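Long-range contacts in Abbfa_003403 (Acinetobacter baumannii, PDB 4ZXH), which probably activates an amino acid, condenses it and releases a peptide product as a four-domain nonribosomal peptide synthetase with condensation, adenylation, carrier and thioesterase domains: residues 526-531 with 554-559; 535-540 with 559-564; 740-745 with 953-958; 895-900 with 911-916. All coordinates share one frame; numbering follows the deposited sequence.

Contact 1: residues 526-531 with 554-559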
loop_
_atom_site.group_PDB
_atom_site.type_symbol
_atom_site.label_atom_id
_atom_site.label_comp_id
_atom_site.label_asym_id
_atom_site.label_seq_id
_atom_site.Cartn_x
_atom_site.Cartn_y
_atom_site.Cartn_z
ATOM N N HIS A 526 -63.054 -14.498 -3.625
ATOM C CA HIS A 526 -63.002 -13.336 -4.491
ATOM C C HIS A 526 -62.100 -13.539 -5.691
ATOM O O HIS A 526 -61.538 -12.579 -6.218
ATOM C CB HIS A 526 -62.569 -12.116 -3.698
ATOM C CG HIS A 526 -63.500 -11.807 -2.582
ATOM N ND1 HIS A 526 -63.332 -12.319 -1.315
ATOM C CD2 HIS A 526 -64.674 -11.142 -2.565
ATOM C CE1 HIS A 526 -64.338 -11.936 -0.549
ATOM N NE2 HIS A 526 -65.169 -11.226 -1.287
ATOM N N GLY A 527 -61.969 -14.790 -6.122
ATOM C CA GLY A 527 -61.478 -15.077 -7.456
ATOM C C GLY A 527 -60.082 -15.647 -7.544
ATOM O O GLY A 527 -59.637 -15.978 -8.634
ATOM N N ILE A 528 -59.393 -15.766 -6.414
ATOM C CA ILE A 528 -58.024 -16.289 -6.418
ATOM C C ILE A 528 -57.971 -17.800 -6.536
ATOM O O ILE A 528 -58.494 -18.528 -5.696
ATOM C CB ILE A 528 -57.242 -15.872 -5.163
ATOM C CG1 ILE A 528 -57.144 -14.350 -5.097
ATOM C CG2 ILE A 528 -55.846 -16.447 -5.213
ATOM C CD1 ILE A 528 -56.687 -13.752 -6.386
ATOM N N THR A 529 -57.323 -18.258 -7.598
ATOM C CA THR A 529 -57.275 -19.671 -7.941
ATOM C C THR A 529 -55.810 -20.092 -7.891
ATOM O O THR A 529 -54.937 -19.239 -7.923
ATOM C CB THR A 529 -57.861 -19.941 -9.351
ATOM O OG1 THR A 529 -56.846 -19.736 -10.350
ATOM C CG2 THR A 529 -59.025 -19.002 -9.643
ATOM N N GLN A 530 -55.543 -21.391 -7.819
ATOM C CA GLN A 530 -54.175 -21.885 -7.809
ATOM C C GLN A 530 -53.350 -21.309 -8.969
ATOM O O GLN A 530 -53.827 -21.201 -10.104
ATOM C CB GLN A 530 -54.158 -23.416 -7.854
ATOM C CG GLN A 530 -52.750 -23.996 -7.811
ATOM C CD GLN A 530 -52.741 -25.497 -7.627
ATOM O OE1 GLN A 530 -53.790 -26.111 -7.431
ATOM N NE2 GLN A 530 -51.553 -26.100 -7.692
ATOM N N GLY A 531 -52.122 -20.899 -8.663
ATOM C CA GLY A 531 -51.245 -20.346 -9.672
ATOM C C GLY A 531 -51.348 -18.845 -9.868
ATOM O O GLY A 531 -50.566 -18.258 -10.612
ATOM N N ALA A 554 -54.077 -20.723 -0.495
ATOM C CA ALA A 554 -55.035 -20.596 -1.587
ATOM C C ALA A 554 -54.372 -21.011 -2.889
ATOM O O ALA A 554 -54.948 -20.870 -3.969
ATOM C CB ALA A 554 -55.566 -19.171 -1.683
ATOM N N GLY A 555 -53.148 -21.519 -2.772
ATOM C CA GLY A 555 -52.390 -22.011 -3.908
ATOM C C GLY A 555 -51.731 -20.927 -4.742
ATOM O O GLY A 555 -51.217 -21.221 -5.826
ATOM N N ALA A 556 -51.736 -19.683 -4.253
ATOM C CA ALA A 556 -51.188 -18.572 -5.032
ATOM C C ALA A 556 -49.745 -18.250 -4.646
ATOM O O ALA A 556 -49.195 -18.811 -3.691
ATOM C CB ALA A 556 -52.059 -17.333 -4.878
ATOM N N ALA A 557 -49.136 -17.356 -5.421
ATOM C CA ALA A 557 -47.801 -16.844 -5.150
ATOM C C ALA A 557 -47.953 -15.361 -4.870
ATOM O O ALA A 557 -48.825 -14.713 -5.455
ATOM C CB ALA A 557 -46.876 -17.076 -6.310
ATOM N N TYR A 558 -47.138 -14.811 -3.972
ATOM C CA TYR A 558 -47.264 -13.387 -3.710
ATOM C C TYR A 558 -46.150 -12.607 -4.376
ATOM O O TYR A 558 -45.063 -13.121 -4.624
ATOM C CB TYR A 558 -47.310 -13.095 -2.209
ATOM C CG TYR A 558 -46.053 -13.427 -1.455
ATOM C CD1 TYR A 558 -45.845 -14.694 -0.942
ATOM C CD2 TYR A 558 -45.078 -12.460 -1.246
ATOM C CE1 TYR A 558 -44.696 -15.000 -0.247
ATOM C CE2 TYR A 558 -43.923 -12.747 -0.546
ATOM C CZ TYR A 558 -43.734 -14.017 -0.048
ATOM O OH TYR A 558 -42.579 -14.306 0.646
ATOM N N VAL A 559 -46.460 -11.360 -4.692
ATOM C CA VAL A 559 -45.494 -10.408 -5.212
ATOM C C VAL A 559 -45.355 -9.244 -4.233
ATOM O O VAL A 559 -46.290 -8.460 -4.067
ATOM C CB VAL A 559 -45.936 -9.891 -6.567
ATOM C CG1 VAL A 559 -44.877 -8.978 -7.159
ATOM C CG2 VAL A 559 -46.242 -11.066 -7.479
#
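The peptide carbonyl of Gly555 is the flat group that Gly531 and Gln530 meet here. Gly531 N lies 3.0 Å from Gly555 O and approaches from above one face of the carbonyl plane, 46° out of it. The N-H aims almost straight at the oxygen, with 177° at the hydrogen. The bond is linear on the donor side but is not made on a lone pair.

CA and CG of Gln530 pack against the same oxygen. Its CA is 3.6 Å from Gly555 O and its CG is 3.7 Å from it. With CG anti to the backbone N (chi1 -179°), CG lies near Gly555 O, and the extended chain carries the amide past it. Gly555 has no side chain, and its CA comes within 4.3 Å of the CA of Gln530.

Deeper in, the contact is apolar. Ile528 turns its CG2 branch to the two alanines. CG2 is 3.9 Å from Ala556 CB and 4.5 Å from Ala554 CB. The other branch, CG1 and CD1, leads away. Ile528 and Ala556 both also rest on Val534 of strand 533-537. Thr529 N is held by Asp532 OD2, which ties down the turn before that strand.

Both segments leave a helix in the same way. Gly527 ends helix 509-525 and Gly555 ends helix 543-553, each as the positive-phi C-prime residue of a Schellman motif. The contact thus joins two helix-to-strand loops at the start of neighbouring strands 533-537 and 557-560 of a parallel beta sheet in the adenylation domain.

Contact 2: residues 535-540 with 559-564; sequences GLMLDR and VPLDPN
Leu536 binds the neighbouring strand through both its backbone polar atoms in a parallel register, with Leu536 N to Val559 O at 2.9 Å and Leu561 N to Leu536 O at 2.8 Å. Gly535 lies beside Val559, and Leu536 beside Pro560.

Leu561 reaches back across the pair. Its CD1 lies 3.8 Å from Gly535 CA, where no side chain intervenes. Met537 CG lies 3.2 Å from Leu561 O. The bend at its chi3 (-71°) returns CE to 4.1 Å from Leu561 CB. Met537 CG also passes Pro563 CB at 3.9 Å, the two side chains running in opposite directions. The proline ring also meets Leu538, with Pro563 CD 3.3 Å from Leu538 O.

Asp562 points away from the first segment. Its OD1 accepts from Asn564 N in an Asx turn, while OD2 is bonded to Thr668 OG1. On the far side of strand 533-537, Gly535 and Met537 pair with strand 581-584. The two segments belong to a beta-alpha-beta unit whose crossover is helix 543-553. That helix covers Leu536, and helix 567-577 covers Leu561.

The chemistry divides between backbone and side chains. Backbone bonds satisfy buried peptide groups, and Leu536 O takes a second bond from Tyr669 OH. Past the Leu561 N bond, the ladder gives way to a CA-H...O contact from Met537 to Leu561 O and to the packing of Met537 and Pro563.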
loop_
_atom_site.group_PDB
_atom_site.type_symbol
_atom_site.label_atom_id
_atom_site.label_comp_id
_atom_site.label_asym_id
_atom_site.label_seq_id
_atom_site.Cartn_x
_atom_site.Cartn_y
_atom_site.Cartn_z
ATOM N N GLY A 535 -50.474 -9.532 -5.437
ATOM C CA GLY A 535 -49.719 -8.403 -4.922
ATOM C C GLY A 535 -49.920 -8.283 -3.424
ATOM O O GLY A 535 -51.031 -8.441 -2.919
ATOM N N LEU A 536 -48.842 -8.019 -2.705
ATOM C CA LEU A 536 -48.923 -7.900 -1.258
ATOM C C LEU A 536 -48.358 -6.568 -0.791
ATOM O O LEU A 536 -47.142 -6.356 -0.830
ATOM C CB LEU A 536 -48.179 -9.047 -0.594
ATOM C CG LEU A 536 -48.301 -9.095 0.923
ATOM C CD1 LEU A 536 -49.766 -9.106 1.335
ATOM C CD2 LEU A 536 -47.571 -10.340 1.427
ATOM N N MET A 537 -49.245 -5.675 -0.355
ATOM C CA MET A 537 -48.854 -4.334 0.065
ATOM C C MET A 537 -49.294 -4.082 1.508
ATOM O O MET A 537 -50.364 -3.510 1.737
ATOM C CB MET A 537 -49.460 -3.286 -0.877
ATOM C CG MET A 537 -48.844 -1.904 -0.776
ATOM S SD MET A 537 -49.674 -0.642 -1.775
ATOM C CE MET A 537 -49.221 -1.125 -3.430
ATOM N N LEU A 538 -48.465 -4.504 2.470
ATOM C CA LEU A 538 -48.806 -4.415 3.899
ATOM C C LEU A 538 -47.827 -3.599 4.745
ATOM O O LEU A 538 -46.683 -3.388 4.350
ATOM C CB LEU A 538 -48.899 -5.819 4.502
ATOM C CG LEU A 538 -49.965 -6.764 3.946
ATOM C CD1 LEU A 538 -50.086 -8.009 4.820
ATOM C CD2 LEU A 538 -51.309 -6.058 3.804
ATOM N N ASP A 539 -48.292 -3.149 5.912
ATOM C CA ASP A 539 -47.419 -2.615 6.963
ATOM C C ASP A 539 -46.934 -3.758 7.836
ATOM O O ASP A 539 -47.546 -4.825 7.860
ATOM C CB ASP A 539 -48.138 -1.584 7.831
ATOM C CG ASP A 539 -48.068 -0.181 7.259
ATOM O OD1 ASP A 539 -47.076 0.127 6.564
ATOM O OD2 ASP A 539 -49.007 0.616 7.503
ATOM N N ARG A 540 -45.846 -3.543 8.566
ATOM C CA ARG A 540 -45.275 -4.628 9.353
ATOM C C ARG A 540 -46.096 -4.918 10.601
ATOM O O ARG A 540 -45.790 -4.444 11.690
ATOM C CB ARG A 540 -43.824 -4.311 9.720
ATOM C CG ARG A 540 -42.953 -4.160 8.493
ATOM C CD ARG A 540 -41.505 -4.026 8.843
ATOM N NE ARG A 540 -40.978 -5.229 9.475
ATOM C CZ ARG A 540 -40.691 -6.361 8.838
ATOM N NH1 ARG A 540 -40.883 -6.474 7.529
ATOM N NH2 ARG A 540 -40.208 -7.389 9.523
ATOM N N VAL A 559 -46.460 -11.360 -4.692
ATOM C CA VAL A 559 -45.494 -10.408 -5.212
ATOM C C VAL A 559 -45.355 -9.244 -4.233
ATOM O O VAL A 559 -46.290 -8.460 -4.067
ATOM C CB VAL A 559 -45.936 -9.891 -6.567
ATOM C CG1 VAL A 559 -44.877 -8.978 -7.159
ATOM C CG2 VAL A 559 -46.242 -11.066 -7.479
ATOM N N PRO A 560 -44.200 -9.143 -3.558
ATOM C CA PRO A 560 -44.019 -8.106 -2.533
ATOM C C PRO A 560 -44.071 -6.682 -3.083
ATOM O O PRO A 560 -43.236 -6.302 -3.903
ATOM C CB PRO A 560 -42.627 -8.410 -1.972
ATOM C CG PRO A 560 -42.405 -9.837 -2.267
ATOM C CD PRO A 560 -43.061 -10.071 -3.598
ATOM N N LEU A 561 -45.046 -5.906 -2.627
ATOM C CA LEU A 561 -45.088 -4.478 -2.915
ATOM C C LEU A 561 -44.971 -3.694 -1.610
ATOM O O LEU A 561 -45.971 -3.310 -1.007
ATOM C CB LEU A 561 -46.370 -4.117 -3.656
ATOM C CG LEU A 561 -46.556 -4.891 -4.957
ATOM C CD1 LEU A 561 -48.004 -4.987 -5.314
ATOM C CD2 LEU A 561 -45.772 -4.228 -6.067
ATOM N N ASP A 562 -43.740 -3.500 -1.153
ATOM C CA ASP A 562 -43.499 -2.782 0.088
ATOM C C ASP A 562 -43.956 -1.345 -0.102
ATOM O O ASP A 562 -43.449 -0.651 -0.986
ATOM C CB ASP A 562 -42.017 -2.857 0.466
ATOM C CG ASP A 562 -41.727 -2.316 1.857
ATOM O OD1 ASP A 562 -42.482 -1.452 2.366
ATOM O OD2 ASP A 562 -40.721 -2.760 2.445
ATOM N N PRO A 563 -44.921 -0.896 0.721
ATOM C CA PRO A 563 -45.568 0.419 0.555
ATOM C C PRO A 563 -44.667 1.610 0.882
ATOM O O PRO A 563 -45.054 2.749 0.593
ATOM C CB PRO A 563 -46.744 0.360 1.533
ATOM C CG PRO A 563 -46.339 -0.634 2.559
ATOM C CD PRO A 563 -45.527 -1.671 1.815
ATOM N N ASN A 564 -43.493 1.370 1.463
ATOM C CA ASN A 564 -42.559 2.465 1.718
ATOM C C ASN A 564 -41.653 2.737 0.532
ATOM O O ASN A 564 -41.034 3.803 0.456
ATOM C CB ASN A 564 -41.745 2.187 2.978
ATOM C CG ASN A 564 -42.627 1.919 4.182
ATOM O OD1 ASN A 564 -42.603 0.832 4.757
ATOM N ND2 ASN A 564 -43.391 2.926 4.592
#

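Contact 3: residues 740-745 with 953-958; sequences GGEALD and KKLDRK
Glu742 joins the large N-terminal part of the adenylation domain to its small C-terminal subdomain. It does so at a loop, 953-958, whose sequence matches the A10 core motif of these enzymes. From CB, which points toward that loop, the chain runs out extended beyond CG. CG meets the aliphatic part of Lys954, with Glu742 CG 4.0 Å from Lys954 CG. CD lies over the root of the same lysine, 3.8 Å from Lys954 CB. The two side chains pass at a slant.

OE1 stays further back, 3.6 Å from Leu955 N. OE2 makes the main bond, accepting from Leu955 N at 2.9 Å. The N-H comes from above the carboxylate plane, 44° out of it, and the angle at the hydrogen is 133°. The bond is thus bent at the hydrogen. OE2 also touches Leu955 CB at 3.4 Å, where the two side chains cross at about a right angle.

Lys954 runs past Gly741: with CG anti to the carbonyl carbon (chi1 -65°), its extended chain brings CE to 3.4 Å from Gly741 O. It also packs on Phe671. Lys953 O is bonded to Thr717 OG1, a second tie to the N-terminal part. Leu955 and Arg957 rest on strand 893-903 behind them. In this family the C-terminal subdomain changes its orientation between reaction steps, so the contact probably belongs to one such state.

The last partner of OE2 is Arg957 NH1, 3.5 Å away at the guanidinium edge and in its plane, a weak hydrogen bond within a salt bridge.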
loop_
_atom_site.group_PDB
_atom_site.type_symbol
_atom_site.label_atom_id
_atom_site.label_comp_id
_atom_site.label_asym_id
_atom_site.label_seq_id
_atom_site.Cartn_x
_atom_site.Cartn_y
_atom_site.Cartn_z
ATOM N N GLY A 740 -25.749 -10.923 6.358
ATOM C CA GLY A 740 -25.748 -11.253 4.940
ATOM C C GLY A 740 -26.105 -10.091 4.035
ATOM O O GLY A 740 -26.465 -9.022 4.519
ATOM N N GLY A 741 -25.997 -10.301 2.723
ATOM C CA GLY A 741 -26.397 -9.304 1.737
ATOM C C GLY A 741 -25.238 -8.504 1.173
ATOM O O GLY A 741 -25.246 -8.094 0.010
ATOM N N GLU A 742 -24.244 -8.270 2.022
ATOM C CA GLU A 742 -23.005 -7.619 1.634
ATOM C C GLU A 742 -21.810 -8.305 2.288
ATOM O O GLU A 742 -21.970 -9.129 3.187
ATOM C CB GLU A 742 -23.037 -6.147 2.010
ATOM C CG GLU A 742 -23.649 -5.277 0.947
ATOM C CD GLU A 742 -23.589 -3.806 1.296
ATOM O OE1 GLU A 742 -23.635 -3.455 2.503
ATOM O OE2 GLU A 742 -23.458 -3.005 0.348
ATOM N N ALA A 743 -20.611 -7.973 1.833
ATOM C CA ALA A 743 -19.413 -8.584 2.387
ATOM C C ALA A 743 -19.277 -8.233 3.864
ATOM O O ALA A 743 -19.638 -7.134 4.291
ATOM C CB ALA A 743 -18.185 -8.145 1.617
ATOM N N LEU A 744 -18.794 -9.188 4.648
ATOM C CA LEU A 744 -18.508 -8.931 6.046
ATOM C C LEU A 744 -17.032 -8.566 6.170
ATOM O O LEU A 744 -16.151 -9.390 5.893
ATOM C CB LEU A 744 -18.852 -10.147 6.908
ATOM C CG LEU A 744 -18.547 -10.069 8.404
ATOM C CD1 LEU A 744 -19.293 -8.927 9.031
ATOM C CD2 LEU A 744 -18.946 -11.359 9.076
ATOM N N ASP A 745 -16.765 -7.318 6.547
ATOM C CA ASP A 745 -15.394 -6.853 6.729
ATOM C C ASP A 745 -14.896 -7.245 8.112
ATOM O O ASP A 745 -15.692 -7.467 9.025
ATOM C CB ASP A 745 -15.276 -5.330 6.523
ATOM C CG ASP A 745 -16.297 -4.536 7.328
ATOM O OD1 ASP A 745 -17.503 -4.874 7.287
ATOM O OD2 ASP A 745 -15.890 -3.594 8.038
ATOM N N LYS A 953 -31.368 -2.150 2.320
ATOM C CA LYS A 953 -30.373 -1.728 3.320
ATOM C C LYS A 953 -28.984 -2.275 2.964
ATOM O O LYS A 953 -28.304 -2.865 3.800
ATOM C CB LYS A 953 -30.776 -2.148 4.756
ATOM C CG LYS A 953 -32.144 -1.598 5.229
ATOM C CD LYS A 953 -32.266 -0.170 4.751
ATOM C CE LYS A 953 -33.587 0.501 5.079
ATOM N NZ LYS A 953 -33.500 1.902 4.538
ATOM N N LYS A 954 -28.590 -2.079 1.706
ATOM C CA LYS A 954 -27.224 -2.307 1.241
ATOM C C LYS A 954 -26.664 -0.979 0.777
ATOM O O LYS A 954 -27.425 -0.102 0.376
ATOM C CB LYS A 954 -27.164 -3.303 0.077
ATOM C CG LYS A 954 -27.586 -4.717 0.376
ATOM C CD LYS A 954 -27.568 -5.512 -0.898
ATOM C CE LYS A 954 -28.289 -6.840 -0.749
ATOM N NZ LYS A 954 -28.527 -7.454 -2.089
ATOM N N LEU A 955 -25.341 -0.831 0.800
ATOM C CA LEU A 955 -24.700 0.372 0.264
ATOM C C LEU A 955 -24.996 0.516 -1.225
ATOM O O LEU A 955 -24.801 -0.427 -2.016
ATOM C CB LEU A 955 -23.184 0.336 0.484
ATOM C CG LEU A 955 -22.667 0.456 1.915
ATOM C CD1 LEU A 955 -21.187 0.154 1.941
ATOM C CD2 LEU A 955 -22.921 1.840 2.439
ATOM N N ASP A 956 -25.464 1.697 -1.604
ATOM C CA ASP A 956 -25.802 1.970 -2.991
ATOM C C ASP A 956 -24.646 2.641 -3.744
ATOM O O ASP A 956 -24.719 3.825 -4.087
ATOM C CB ASP A 956 -27.055 2.839 -3.046
ATOM C CG ASP A 956 -27.679 2.879 -4.430
ATOM O OD1 ASP A 956 -27.176 2.138 -5.316
ATOM O OD2 ASP A 956 -28.658 3.653 -4.625
ATOM N N ARG A 957 -23.592 1.873 -4.009
ATOM C CA ARG A 957 -22.367 2.395 -4.632
ATOM C C ARG A 957 -22.578 3.243 -5.908
ATOM O O ARG A 957 -21.858 4.219 -6.126
ATOM C CB ARG A 957 -21.403 1.225 -4.921
ATOM C CG ARG A 957 -20.723 0.679 -3.654
ATOM C CD ARG A 957 -19.780 -0.473 -3.938
ATOM N NE ARG A 957 -19.070 -0.944 -2.748
ATOM C CZ ARG A 957 -19.639 -1.632 -1.760
ATOM N NH1 ARG A 957 -20.940 -1.916 -1.804
ATOM N NH2 ARG A 957 -18.909 -2.026 -0.719
ATOM N N LYS A 958 -23.566 2.895 -6.732
ATOM C CA LYS A 958 -23.860 3.685 -7.937
ATOM C C LYS A 958 -24.301 5.130 -7.605
ATOM O O LYS A 958 -24.214 6.032 -8.452
ATOM C CB LYS A 958 -24.934 2.984 -8.788
#

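Contact 4: residues 895-900 with 911-916; sequences DAVVLV and VAYVTG
Tyr913 meets both Val897 and Leu899 on the adjacent strand. Its ring edge lies against the Val897 carbonyl, with CD2 3.5 Å from Val897 O and the oxygen in the ring plane. Leu899 crosses it at about a right angle, with its CD1 3.9 Å from Tyr913 CE2. The ring gets there because CG is anti to the carbonyl carbon (chi1 -53°), which leans it along the strand toward Leu899.

Thr915 and Asp895 extend this face. Thr915 OG1 lies 3.6 Å from Asp895 CB. The opposite face carries smaller groups. Ala896 CB meets Val914 CG1 at 4.1 Å, and Val898 CG2 meets Ala912 CB at 4.2 Å.

Between the two faces runs an antiparallel ladder. Val897 and Tyr913 are a hydrogen-bonded pair, with Tyr913 N to Val897 O at 2.8 Å and Val897 N to Tyr913 O at 3.0 Å. Leu899 and Val911 repeat the pattern. Thr915 N to Asp895 O is longer, 3.3 Å. The strands are the arms of a beta hairpin, 164° apart in direction, in the C-terminal subdomain of the adenylation domain. Strand 940-943 adds a third, parallel to 907-916.

Helix 880-888 covers the face of Ala896, Val898, Ala912 and Val914, placing Leu887 on Ala896 and Ala912. Its Glu884 OE2 accepts from Val898 N, on the outer side of the edge strand. On the tyrosine face, Phe960 packs edge-to-face with the Tyr913 ring, and Tyr913 OH is bonded to Pro961 O.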
loop_
_atom_site.group_PDB
_atom_site.type_symbol
_atom_site.label_atom_id
_atom_site.label_comp_id
_atom_site.label_asym_id
_atom_site.label_seq_id
_atom_site.Cartn_x
_atom_site.Cartn_y
_atom_site.Cartn_z
ATOM N N ASP A 895 -17.266 4.854 8.985
ATOM C CA ASP A 895 -17.441 4.005 7.814
ATOM C C ASP A 895 -16.631 4.567 6.645
ATOM O O ASP A 895 -16.224 5.728 6.661
ATOM C CB ASP A 895 -18.917 3.883 7.444
ATOM C CG ASP A 895 -19.243 2.587 6.709
ATOM O OD1 ASP A 895 -18.354 1.713 6.563
ATOM O OD2 ASP A 895 -20.410 2.442 6.272
ATOM N N ALA A 896 -16.379 3.731 5.641
ATOM C CA ALA A 896 -15.587 4.148 4.496
ATOM C C ALA A 896 -15.953 3.295 3.291
ATOM O O ALA A 896 -16.236 2.110 3.418
ATOM C CB ALA A 896 -14.077 4.050 4.801
ATOM N N VAL A 897 -15.968 3.912 2.123
ATOM C CA VAL A 897 -16.186 3.190 0.888
ATOM C C VAL A 897 -15.179 3.728 -0.115
ATOM O O VAL A 897 -14.993 4.947 -0.225
ATOM C CB VAL A 897 -17.637 3.365 0.372
ATOM C CG1 VAL A 897 -17.735 3.041 -1.108
ATOM C CG2 VAL A 897 -18.595 2.516 1.166
ATOM N N VAL A 898 -14.512 2.831 -0.825
ATOM C CA VAL A 898 -13.513 3.233 -1.801
ATOM C C VAL A 898 -13.932 2.726 -3.166
ATOM O O VAL A 898 -14.260 1.547 -3.317
ATOM C CB VAL A 898 -12.110 2.690 -1.438
ATOM C CG1 VAL A 898 -11.092 3.104 -2.475
ATOM C CG2 VAL A 898 -11.687 3.180 -0.067
ATOM N N LEU A 899 -13.946 3.608 -4.159
ATOM C CA LEU A 899 -14.308 3.191 -5.517
ATOM C C LEU A 899 -13.227 3.566 -6.508
ATOM O O LEU A 899 -12.410 4.463 -6.256
ATOM C CB LEU A 899 -15.638 3.820 -5.972
ATOM C CG LEU A 899 -16.863 3.712 -5.054
ATOM C CD1 LEU A 899 -18.062 4.472 -5.641
ATOM C CD2 LEU A 899 -17.214 2.265 -4.760
ATOM N N VAL A 900 -13.227 2.880 -7.644
ATOM C CA VAL A 900 -12.405 3.304 -8.760
ATOM C C VAL A 900 -13.275 4.149 -9.687
ATOM O O VAL A 900 -14.405 3.759 -9.989
ATOM C CB VAL A 900 -11.808 2.098 -9.520
ATOM C CG1 VAL A 900 -11.036 2.566 -10.743
ATOM C CG2 VAL A 900 -10.914 1.271 -8.597
ATOM N N VAL A 911 -11.077 6.744 -5.176
ATOM C CA VAL A 911 -11.823 7.735 -4.373
ATOM C C VAL A 911 -12.216 7.155 -3.031
ATOM O O VAL A 911 -12.752 6.041 -2.963
ATOM C CB VAL A 911 -13.131 8.169 -5.055
ATOM C CG1 VAL A 911 -13.716 9.408 -4.383
ATOM C CG2 VAL A 911 -12.895 8.412 -6.507
ATOM N N ALA A 912 -11.998 7.900 -1.962
ATOM C CA ALA A 912 -12.428 7.425 -0.654
ATOM C C ALA A 912 -13.531 8.296 -0.093
ATOM O O ALA A 912 -13.335 9.499 0.109
ATOM C CB ALA A 912 -11.253 7.381 0.312
ATOM N N TYR A 913 -14.692 7.695 0.152
ATOM C CA TYR A 913 -15.786 8.382 0.856
ATOM C C TYR A 913 -15.758 8.003 2.347
ATOM O O TYR A 913 -15.580 6.816 2.688
ATOM C CB TYR A 913 -17.145 8.026 0.239
ATOM C CG TYR A 913 -17.239 8.248 -1.254
ATOM C CD1 TYR A 913 -17.776 9.430 -1.776
ATOM C CD2 TYR A 913 -16.799 7.286 -2.137
ATOM C CE1 TYR A 913 -17.859 9.648 -3.150
ATOM C CE2 TYR A 913 -16.873 7.482 -3.510
ATOM C CZ TYR A 913 -17.406 8.664 -4.012
ATOM O OH TYR A 913 -17.471 8.850 -5.378
ATOM N N VAL A 914 -15.897 8.988 3.240
ATOM C CA VAL A 914 -15.854 8.690 4.675
ATOM C C VAL A 914 -16.942 9.416 5.469
ATOM O O VAL A 914 -17.368 10.510 5.085
ATOM C CB VAL A 914 -14.479 9.037 5.276
ATOM C CG1 VAL A 914 -13.393 8.119 4.698
ATOM C CG2 VAL A 914 -14.142 10.485 5.009
ATOM N N THR A 915 -17.406 8.790 6.556
ATOM C CA THR A 915 -18.321 9.439 7.521
ATOM C C THR A 915 -17.725 9.371 8.902
ATOM O O THR A 915 -16.985 8.444 9.207
ATOM C CB THR A 915 -19.718 8.777 7.624
ATOM O OG1 THR A 915 -19.558 7.365 7.833
ATOM C CG2 THR A 915 -20.518 8.982 6.399
ATOM N N GLY A 916 -18.092 10.321 9.752
ATOM C CA GLY A 916 -17.615 10.339 11.119
ATOM C C GLY A 916 -17.994 11.607 11.847
ATOM O O GLY A 916 -18.449 12.566 11.227
#

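Overall arrangement
All four contacts lie in the adenylation domain. Contacts 1 and 2 share Val559 and follow the same pair of strands, contact 1 at the partly buried loops leading in and contact 2 in the buried run that follows. Contact 4 is also a buried sheet contact, but antiparallel, and lies in the C-terminal subdomain. Contact 3 is different: it is a surface contact, it depends on a carboxylate, and it bridges residues far apart in sequence. Contact 4 is nested within the chain loop that contact 3 closes. The two touch, Leu955 CD1 lying 3.6 Å from Val897 CG2. The centres of contacts 1 and 4 are about 46 Å apart.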